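Long-range contact in glycoside hydrolase family 88 protein (Bacteroides vulgatus, PDB 4Q88), which is of unestablished function but probably hydrolyses glycosidic bonds, as a glycoside hydrolase of family 88: residues A[31-45]-A[63-75]. Sequence-based numbering, arbitrary orientation.
Sequences HKPQVRSFWDNAVYH and YSIDWADYNQWKG
Arg36 O is gripped from opposite faces of its carbonyl plane, by Trp67 NE1 across the contact at 3.2 Å and by Asn41 ND2 from the first turn of helix 39-55. The indole donates nearly in its own plane, with an N-H...O angle of 163°. One step back along the loop, Val35 O takes a straighter bond from Asn71 ND2 (2.8 Å), a group that also donates to Trp67 O and lies over one indole face. On the opposite face the imidazole of His45 stacks offset on the six-membered ring of Trp67, planes 10° apart and centroids 3.8 Å apart. His45 ND1 meets Ser64 OG at 2.8 Å, in the imidazole plane, which fixes the rotation of that ring; Asn48 holds the same hydroxyl. With CG anti to the backbone N (chi1 171°), the indole reaches between loop and helix until its CZ2 and CH2 touch Ala42. With an alanine here, Arg36 O would probably lose one of its two donors, the His45 imidazole its stacking partner, and a gap would open beside Ala42. At the ends of the loop, Tyr63 OH donates to His31 O at 2.7 Å while Pro33 CB sits over the phenol face, and Ser37 OG donates to Lys74 O at 2.9 Å. Consistent with this family's (alpha/alpha)6 barrel, the loop entering helix 39-55 packs on its antiparallel neighbour 58-70, whose side chains and Asn71 supply donors to loop carbonyls.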
ATOM      1  N   HIS A  31      16.144  -9.060  10.786  1.00 33.00           N
ATOM      2  CA  HIS A  31      16.543  -7.798  10.188  1.00 34.12           C
ATOM      3  C   HIS A  31      16.614  -6.681  11.223  1.00 34.35           C
ATOM      4  O   HIS A  31      15.644  -6.406  11.916  1.00 32.61           O
ATOM      5  CB  HIS A  31      15.518  -7.409   9.093  1.00 34.18           C
ATOM      6  CG  HIS A  31      15.375  -8.433   8.018  1.00 36.25           C
ATOM      7  ND1 HIS A  31      16.215  -8.478   6.928  1.00 40.34           N
ATOM      8  CD2 HIS A  31      14.532  -9.485   7.886  1.00 36.61           C
ATOM      9  CE1 HIS A  31      15.878  -9.497   6.154  1.00 38.60           C
ATOM     10  NE2 HIS A  31      14.859 -10.122   6.714  1.00 38.52           N
ATOM     11  N   LYS A  32      17.762  -6.014  11.301  1.00 35.25           N
ATOM     12  CA  LYS A  32      17.916  -4.884  12.194  1.00 33.99           C
ATOM     13  C   LYS A  32      17.086  -3.723  11.685  1.00 30.96           C
ATOM     14  O   LYS A  32      16.926  -3.569  10.485  1.00 30.02           O
ATOM     15  CB  LYS A  32      19.393  -4.475  12.291  1.00 37.92           C
ATOM     16  CG  LYS A  32      19.943  -3.828  11.028  1.00 40.44           C
ATOM     17  CD  LYS A  32      21.437  -3.554  11.156  1.00 46.95           C
ATOM     18  CE  LYS A  32      21.999  -2.987   9.865  1.00 50.42           C
ATOM     19  NZ  LYS A  32      23.085  -2.021  10.183  1.00 57.39           N
ATOM     20  N   PRO A  33      16.575  -2.892  12.598  1.00 29.46           N
ATOM     21  CA  PRO A  33      15.756  -1.770  12.145  1.00 29.05           C
ATOM     22  C   PRO A  33      16.520  -0.625  11.528  1.00 28.10           C
ATOM     23  O   PRO A  33      15.906   0.225  10.891  1.00 25.74           O
ATOM     24  CB  PRO A  33      15.040  -1.310  13.409  1.00 29.71           C
ATOM     25  CG  PRO A  33      15.850  -1.828  14.544  1.00 29.69           C
ATOM     26  CD  PRO A  33      16.516  -3.072  14.063  1.00 29.79           C
ATOM     27  N   GLN A  34      17.849  -0.610  11.701  1.00 27.77           N
ATOM     28  CA  GLN A  34      18.699   0.461  11.194  1.00 27.97           C
ATOM     29  C   GLN A  34      19.023   0.255   9.715  1.00 28.05           C
ATOM     30  O   GLN A  34      20.143  -0.065   9.323  1.00 27.97           O
ATOM     31  CB  GLN A  34      19.994   0.573  12.033  1.00 29.27           C
ATOM     32  CG  GLN A  34      19.756   1.004  13.457  1.00 28.82           C
ATOM     33  CD  GLN A  34      19.356  -0.131  14.390  1.00 29.33           C
ATOM     34  OE1 GLN A  34      19.518  -1.273  14.078  1.00 27.92           O
ATOM     35  NE2 GLN A  34      18.806   0.204  15.526  1.00 32.41           N
ATOM     36  N   VAL A  35      18.011   0.519   8.895  1.00 26.40           N
ATOM     37  CA  VAL A  35      18.092   0.532   7.460  1.00 26.05           C
ATOM     38  C   VAL A  35      17.348   1.783   6.934  1.00 23.85           C
ATOM     39  O   VAL A  35      16.573   2.464   7.647  1.00 23.44           O
ATOM     40  CB  VAL A  35      17.504  -0.746   6.848  1.00 28.12           C
ATOM     41  CG1 VAL A  35      18.437  -1.940   7.096  1.00 29.16           C
ATOM     42  CG2 VAL A  35      16.075  -0.984   7.357  1.00 27.93           C
ATOM     43  N   ARG A  36      17.606   2.100   5.680  1.00 23.06           N
ATOM     44  CA  ARG A  36      17.163   3.357   5.115  1.00 22.85           C
ATOM     45  C   ARG A  36      15.605   3.486   5.079  1.00 22.81           C
ATOM     46  O   ARG A  36      14.898   2.479   5.124  1.00 22.17           O
ATOM     47  CB  ARG A  36      17.720   3.520   3.702  1.00 24.88           C
ATOM     48  CG  ARG A  36      17.275   2.510   2.691  1.00 25.20           C
ATOM     49  CD  ARG A  36      17.816   2.835   1.299  1.00 25.82           C
ATOM     50  NE  ARG A  36      17.416   1.829   0.369  1.00 28.32           N
ATOM     51  CZ  ARG A  36      17.650   1.845  -0.949  1.00 29.27           C
ATOM     52  NH1 ARG A  36      18.250   2.852  -1.535  1.00 29.54           N
ATOM     53  NH2 ARG A  36      17.246   0.835  -1.682  1.00 30.37           N
ATOM     54  N   SER A  37      15.124   4.721   4.970  1.00 21.78           N
ATOM     55  CA  SER A  37      13.699   5.012   5.071  1.00 21.98           C
ATOM     56  C   SER A  37      13.006   4.938   3.697  1.00 21.47           C
ATOM     57  O   SER A  37      11.943   5.465   3.556  1.00 25.49           O
ATOM     58  CB  SER A  37      13.450   6.381   5.712  1.00 22.69           C
ATOM     59  OG  SER A  37      14.182   7.412   5.055  1.00 25.61           O
ATOM     60  N   PHE A  38      13.618   4.292   2.709  1.00 20.12           N
ATOM     61  CA  PHE A  38      13.073   4.161   1.366  1.00 20.06           C
ATOM     62  C   PHE A  38      11.846   3.283   1.330  1.00 19.72           C
ATOM     63  O   PHE A  38      11.577   2.583   2.298  1.00 20.84           O
ATOM     64  CB  PHE A  38      14.154   3.541   0.496  1.00 19.69           C
ATOM     65  CG  PHE A  38      13.951   3.687  -1.006  1.00 19.88           C
ATOM     66  CD1 PHE A  38      13.593   4.890  -1.589  1.00 19.69           C
ATOM     67  CD2 PHE A  38      14.306   2.652  -1.829  1.00 21.63           C
ATOM     68  CE1 PHE A  38      13.521   5.041  -2.972  1.00 20.82           C
ATOM     69  CE2 PHE A  38      14.217   2.772  -3.208  1.00 21.46           C
ATOM     70  CZ  PHE A  38      13.842   3.978  -3.785  1.00 20.61           C
ATOM     71  N   TRP A  39      11.096   3.310   0.223  1.00 18.90           N
ATOM     72  CA  TRP A  39       9.714   2.769   0.212  1.00 19.51           C
ATOM     73  C   TRP A  39       9.550   1.313   0.695  1.00 19.36           C
ATOM     74  O   TRP A  39       8.571   0.983   1.330  1.00 18.98           O
ATOM     75  CB  TRP A  39       9.085   2.906  -1.189  1.00 19.19           C
ATOM     76  CG  TRP A  39       9.651   1.900  -2.142  1.00 19.91           C
ATOM     77  CD1 TRP A  39      10.786   2.019  -2.885  1.00 21.91           C
ATOM     78  CD2 TRP A  39       9.126   0.608  -2.418  1.00 19.94           C
ATOM     79  NE1 TRP A  39      11.014   0.862  -3.613  1.00 22.12           N
ATOM     80  CE2 TRP A  39       9.993  -0.012  -3.351  1.00 21.81           C
ATOM     81  CE3 TRP A  39       7.977  -0.068  -2.020  1.00 19.52           C
ATOM     82  CZ2 TRP A  39       9.760  -1.303  -3.828  1.00 22.14           C
ATOM     83  CZ3 TRP A  39       7.763  -1.348  -2.481  1.00 21.73           C
ATOM     84  CH2 TRP A  39       8.623  -1.934  -3.404  1.00 23.12           C
ATOM     85  N   ASP A  40      10.476   0.440   0.324  1.00 19.42           N
ATOM     86  CA  ASP A  40      10.288  -0.974   0.615  1.00 22.14           C
ATOM     87  C   ASP A  40      10.328  -1.241   2.118  1.00 21.59           C
ATOM     88  O   ASP A  40       9.436  -1.931   2.657  1.00 20.21           O
ATOM     89  CB  ASP A  40      11.257  -1.850  -0.203  1.00 23.87           C
ATOM     90  CG  ASP A  40      12.729  -1.517   0.024  1.00 28.61           C
ATOM     91  OD1 ASP A  40      13.138  -0.395   0.437  1.00 27.97           O
ATOM     92  OD2 ASP A  40      13.501  -2.452  -0.224  1.00 33.60           O
ATOM     93  N   ASN A  41      11.311  -0.660   2.819  1.00 20.84           N
ATOM     94  CA  ASN A  41      11.293  -0.700   4.274  1.00 20.03           C
ATOM     95  C   ASN A  41      10.115   0.051   4.861  1.00 18.21           C
ATOM     96  O   ASN A  41       9.475  -0.406   5.814  1.00 19.29           O
ATOM     97  CB  ASN A  41      12.595  -0.128   4.831  1.00 21.13           C
ATOM     98  CG  ASN A  41      13.794  -0.966   4.453  1.00 23.30           C
ATOM     99  OD1 ASN A  41      13.727  -2.193   4.458  1.00 24.75           O
ATOM    100  ND2 ASN A  41      14.928  -0.318   4.227  1.00 23.71           N
ATOM    101  N   ALA A  42       9.802   1.210   4.280  1.00 18.02           N
ATOM    102  CA  ALA A  42       8.745   2.019   4.808  1.00 17.67           C
ATOM    103  C   ALA A  42       7.378   1.332   4.699  1.00 18.15           C
ATOM    104  O   ALA A  42       6.545   1.504   5.572  1.00 17.17           O
ATOM    105  CB  ALA A  42       8.679   3.377   4.095  1.00 18.12           C
ATOM    106  N   VAL A  43       7.154   0.567   3.629  1.00 18.06           N
ATOM    107  CA  VAL A  43       5.875  -0.197   3.508  1.00 17.95           C
ATOM    108  C   VAL A  43       5.823  -1.289   4.610  1.00 17.63           C
ATOM    109  O   VAL A  43       4.801  -1.488   5.211  1.00 17.64           O
ATOM    110  CB  VAL A  43       5.677  -0.790   2.106  1.00 18.04           C
ATOM    111  CG1 VAL A  43       4.488  -1.778   2.069  1.00 17.80           C
ATOM    112  CG2 VAL A  43       5.434   0.358   1.145  1.00 19.01           C
ATOM    113  N   TYR A  44       6.947  -1.944   4.873  1.00 18.08           N
ATOM    114  CA  TYR A  44       7.015  -2.924   5.956  1.00 17.90           C
ATOM    115  C   TYR A  44       6.547  -2.192   7.251  1.00 19.23           C
ATOM    116  O   TYR A  44       5.677  -2.690   7.985  1.00 19.96           O
ATOM    117  CB  TYR A  44       8.382  -3.569   6.150  1.00 19.64           C
ATOM    118  CG  TYR A  44       8.374  -4.198   7.540  1.00 19.99           C
ATOM    119  CD1 TYR A  44       7.693  -5.382   7.786  1.00 20.81           C
ATOM    120  CD2 TYR A  44       8.906  -3.496   8.619  1.00 20.88           C
ATOM    121  CE1 TYR A  44       7.588  -5.899   9.100  1.00 22.09           C
ATOM    122  CE2 TYR A  44       8.820  -4.000   9.921  1.00 21.71           C
ATOM    123  CZ  TYR A  44       8.167  -5.193  10.148  1.00 21.29           C
ATOM    124  OH  TYR A  44       8.010  -5.642  11.428  1.00 22.34           O
ATOM    125  N   HIS A  45       7.095  -0.987   7.507  1.00 20.03           N
ATOM    126  CA  HIS A  45       6.686  -0.238   8.718  1.00 18.97           C
ATOM    127  C   HIS A  45       5.221   0.094   8.749  1.00 18.51           C
ATOM    128  O   HIS A  45       4.658   0.111   9.823  1.00 18.99           O
ATOM    129  CB  HIS A  45       7.583   0.959   9.009  1.00 19.90           C
ATOM    130  CG  HIS A  45       8.923   0.530   9.487  1.00 19.82           C
ATOM    131  ND1 HIS A  45       9.138   0.153  10.795  1.00 21.44           N
ATOM    132  CD2 HIS A  45      10.059   0.232   8.815  1.00 19.44           C
ATOM    133  CE1 HIS A  45      10.386  -0.252  10.926  1.00 20.02           C
ATOM    134  NE2 HIS A  45      10.953  -0.246   9.731  1.00 19.80           N
ATOM    135  N   TYR A  63      10.591  -1.239  17.450  1.00 23.84           N
ATOM    136  CA  TYR A  63      11.272  -1.524  16.165  1.00 23.78           C
ATOM    137  C   TYR A  63      11.084  -0.363  15.167  1.00 22.19           C
ATOM    138  O   TYR A  63      12.053   0.054  14.479  1.00 23.99           O
ATOM    139  CB  TYR A  63      10.805  -2.862  15.596  1.00 23.63           C
ATOM    140  CG  TYR A  63      11.581  -3.394  14.425  1.00 23.13           C
ATOM    141  CD1 TYR A  63      11.194  -3.090  13.131  1.00 23.52           C
ATOM    142  CD2 TYR A  63      12.657  -4.268  14.595  1.00 24.49           C
ATOM    143  CE1 TYR A  63      11.880  -3.582  12.038  1.00 24.23           C
ATOM    144  CE2 TYR A  63      13.373  -4.759  13.488  1.00 24.00           C
ATOM    145  CZ  TYR A  63      12.963  -4.404  12.202  1.00 24.94           C
ATOM    146  OH  TYR A  63      13.592  -4.890  11.078  1.00 25.05           O
ATOM    147  N   SER A  64       9.862   0.139  15.062  1.00 23.17           N
ATOM    148  CA  SER A  64       9.579   1.305  14.209  1.00 22.64           C
ATOM    149  C   SER A  64      10.243   2.586  14.736  1.00 23.10           C
ATOM    150  O   SER A  64      10.744   3.404  13.962  1.00 23.35           O
ATOM    151  CB  SER A  64       8.072   1.493  13.960  1.00 21.92           C
ATOM    152  OG  SER A  64       7.608   0.490  13.069  1.00 21.11           O
ATOM    153  N   ILE A  65      10.254   2.788  16.045  1.00 23.62           N
ATOM    154  CA  ILE A  65      10.880   3.977  16.613  1.00 24.60           C
ATOM    155  C   ILE A  65      12.375   3.934  16.317  1.00 24.03           C
ATOM    156  O   ILE A  65      12.961   4.933  15.934  1.00 24.71           O
ATOM    157  CB  ILE A  65      10.651   4.070  18.142  1.00 25.44           C
ATOM    158  CG1 ILE A  65       9.180   4.347  18.443  1.00 25.43           C
ATOM    159  CG2 ILE A  65      11.573   5.117  18.786  1.00 27.88           C
ATOM    160  CD1 ILE A  65       8.770   4.114  19.882  1.00 26.60           C
ATOM    161  N   ASP A  66      12.982   2.766  16.454  1.00 24.98           N
ATOM    162  CA  ASP A  66      14.436   2.631  16.238  1.00 24.99           C
ATOM    163  C   ASP A  66      14.752   2.906  14.778  1.00 25.28           C
ATOM    164  O   ASP A  66      15.783   3.493  14.445  1.00 24.34           O
ATOM    165  CB  ASP A  66      14.923   1.227  16.640  1.00 26.27           C
ATOM    166  CG  ASP A  66      14.977   1.011  18.137  1.00 27.56           C
ATOM    167  OD1 ASP A  66      14.710   1.962  18.913  1.00 29.04           O
ATOM    168  OD2 ASP A  66      15.175  -0.170  18.535  1.00 28.13           O
ATOM    169  N   TRP A  67      13.874   2.469  13.878  1.00 21.56           N
ATOM    170  CA  TRP A  67      14.066   2.806  12.450  1.00 21.51           C
ATOM    171  C   TRP A  67      13.901   4.283  12.162  1.00 21.11           C
ATOM    172  O   TRP A  67      14.719   4.855  11.435  1.00 22.17           O
ATOM    173  CB  TRP A  67      13.084   2.005  11.598  1.00 21.42           C
ATOM    174  CG  TRP A  67      12.965   2.344  10.139  1.00 20.89           C
ATOM    175  CD1 TRP A  67      13.819   1.987   9.138  1.00 20.26           C
ATOM    176  CD2 TRP A  67      11.843   2.958   9.516  1.00 21.35           C
ATOM    177  NE1 TRP A  67      13.308   2.356   7.910  1.00 22.11           N
ATOM    178  CE2 TRP A  67      12.094   2.974   8.114  1.00 20.77           C
ATOM    179  CE3 TRP A  67      10.659   3.522   9.996  1.00 20.46           C
ATOM    180  CZ2 TRP A  67      11.175   3.511   7.199  1.00 20.43           C
ATOM    181  CZ3 TRP A  67       9.755   4.054   9.088  1.00 19.56           C
ATOM    182  CH2 TRP A  67      10.032   4.057   7.700  1.00 19.12           C
ATOM    183  N   ALA A  68      12.882   4.922  12.755  1.00 21.41           N
ATOM    184  CA  ALA A  68      12.689   6.334  12.546  1.00 21.27           C
ATOM    185  C   ALA A  68      13.862   7.162  13.112  1.00 23.68           C
ATOM    186  O   ALA A  68      14.316   8.107  12.487  1.00 22.41           O
ATOM    187  CB  ALA A  68      11.400   6.799  13.146  1.00 21.96           C
ATOM    188  N   ASP A  69      14.290   6.806  14.313  1.00 25.41           N
ATOM    189  CA  ASP A  69      15.460   7.458  14.970  1.00 27.12           C
ATOM    190  C   ASP A  69      16.719   7.358  14.069  1.00 26.26           C
ATOM    191  O   ASP A  69      17.376   8.357  13.814  1.00 26.17           O
ATOM    192  CB  ASP A  69      15.716   6.782  16.340  1.00 29.10           C
ATOM    193  CG  ASP A  69      14.865   7.331  17.450  1.00 31.20           C
ATOM    194  OD1 ASP A  69      14.353   8.478  17.337  1.00 34.21           O
ATOM    195  OD2 ASP A  69      14.710   6.612  18.485  1.00 33.81           O
ATOM    196  N   TYR A  70      17.021   6.160  13.573  1.00 26.26           N
ATOM    197  CA  TYR A  70      18.146   5.907  12.687  1.00 25.73           C
ATOM    198  C   TYR A  70      18.102   6.802  11.433  1.00 26.70           C
ATOM    199  O   TYR A  70      19.126   7.303  10.949  1.00 26.32           O
ATOM    200  CB  TYR A  70      18.192   4.426  12.263  1.00 25.80           C
ATOM    201  CG  TYR A  70      19.269   4.144  11.237  1.00 27.19           C
ATOM    202  CD1 TYR A  70      20.612   4.254  11.572  1.00 30.43           C
ATOM    203  CD2 TYR A  70      18.951   3.800   9.937  1.00 27.24           C
ATOM    204  CE1 TYR A  70      21.599   4.001  10.624  1.00 32.61           C
ATOM    205  CE2 TYR A  70      19.924   3.549   8.987  1.00 29.51           C
ATOM    206  CZ  TYR A  70      21.245   3.653   9.345  1.00 32.69           C
ATOM    207  OH  TYR A  70      22.187   3.397   8.385  1.00 34.31           O
ATOM    208  N   ASN A  71      16.905   6.996  10.881  1.00 24.25           N
ATOM    209  CA  ASN A  71      16.720   7.872   9.707  1.00 23.56           C
ATOM    210  C   ASN A  71      16.489   9.346  10.034  1.00 23.45           C
ATOM    211  O   ASN A  71      16.204  10.177   9.151  1.00 25.77           O
ATOM    212  CB  ASN A  71      15.606   7.271   8.810  1.00 23.13           C
ATOM    213  CG  ASN A  71      16.031   5.974   8.181  1.00 23.25           C
ATOM    214  OD1 ASN A  71      16.887   5.962   7.302  1.00 25.06           O
ATOM    215  ND2 ASN A  71      15.464   4.853   8.648  1.00 24.69           N
ATOM    216  N   GLN A  72      16.639   9.682  11.313  1.00 24.80           N
ATOM    217  CA  GLN A  72      16.482  11.050  11.792  1.00 26.73           C
ATOM    218  C   GLN A  72      15.137  11.639  11.445  1.00 23.73           C
ATOM    219  O   GLN A  72      15.006  12.848  11.232  1.00 22.83           O
ATOM    220  CB  GLN A  72      17.600  11.951  11.265  1.00 31.63           C
ATOM    221  CG  GLN A  72      18.985  11.404  11.515  1.00 38.66           C
ATOM    222  CD  GLN A  72      20.039  12.400  11.071  1.00 45.84           C
ATOM    223  OE1 GLN A  72      20.141  12.748   9.893  1.00 56.21           O
ATOM    224  NE2 GLN A  72      20.783  12.898  12.019  1.00 52.25           N
ATOM    225  N   TRP A  73      14.120  10.777  11.375  1.00 23.03           N
ATOM    226  CA  TRP A  73      12.783  11.219  11.044  1.00 23.06           C
ATOM    227  C   TRP A  73      12.718  11.972   9.722  1.00 22.01           C
ATOM    228  O   TRP A  73      11.947  12.927   9.559  1.00 22.50           O
ATOM    229  CB  TRP A  73      12.188  12.038  12.210  1.00 22.60           C
ATOM    230  CG  TRP A  73      12.254  11.288  13.470  1.00 24.33           C
ATOM    231  CD1 TRP A  73      13.346  11.205  14.327  1.00 25.61           C
ATOM    232  CD2 TRP A  73      11.225  10.469  14.052  1.00 24.32           C
ATOM    233  NE1 TRP A  73      13.066  10.329  15.355  1.00 27.30           N
ATOM    234  CE2 TRP A  73      11.758   9.913  15.250  1.00 24.88           C
ATOM    235  CE3 TRP A  73       9.881  10.171  13.694  1.00 22.78           C
ATOM    236  CZ2 TRP A  73      11.010   9.069  16.091  1.00 24.17           C
ATOM    237  CZ3 TRP A  73       9.141   9.332  14.535  1.00 23.55           C
ATOM    238  CH2 TRP A  73       9.692   8.803  15.723  1.00 23.78           C
ATOM    239  N   LYS A  74      13.509  11.494   8.760  1.00 21.38           N
ATOM    240  CA  LYS A  74      13.520  12.061   7.424  1.00 21.67           C
ATOM    241  C   LYS A  74      13.377  10.964   6.388  1.00 21.14           C
ATOM    242  O   LYS A  74      13.603   9.778   6.650  1.00 21.98           O
ATOM    243  CB  LYS A  74      14.868  12.764   7.160  1.00 23.44           C
ATOM    244  CG  LYS A  74      15.117  13.949   8.050  1.00 24.83           C
ATOM    245  CD  LYS A  74      16.552  14.422   7.808  1.00 28.95           C
ATOM    246  CE  LYS A  74      16.906  15.498   8.801  1.00 31.62           C
ATOM    247  NZ  LYS A  74      18.160  16.179   8.431  1.00 33.14           N
ATOM    248  N   GLY A  75      13.006  11.377   5.190  1.00 21.37           N
ATOM    249  CA  GLY A  75      13.170  10.566   4.017  1.00 22.34           C
ATOM    250  C   GLY A  75      14.486  10.865   3.341  1.00 21.83           C
ATOM    251  O   GLY A  75      15.555  10.776   3.993  1.00 23.35           O
TER
HETATM  252  O   HOH W   1      14.160  -3.791   8.849  1.00 36.53           O
HETATM  253  O   HOH W   2      17.924   3.253  15.905  1.00 30.32           O
HETATM  254  O   HOH W   3      17.664  -1.235  17.685  1.00 39.02           O
HETATM  255  O   HOH W   4      17.169   6.798   4.818  1.00 39.81           O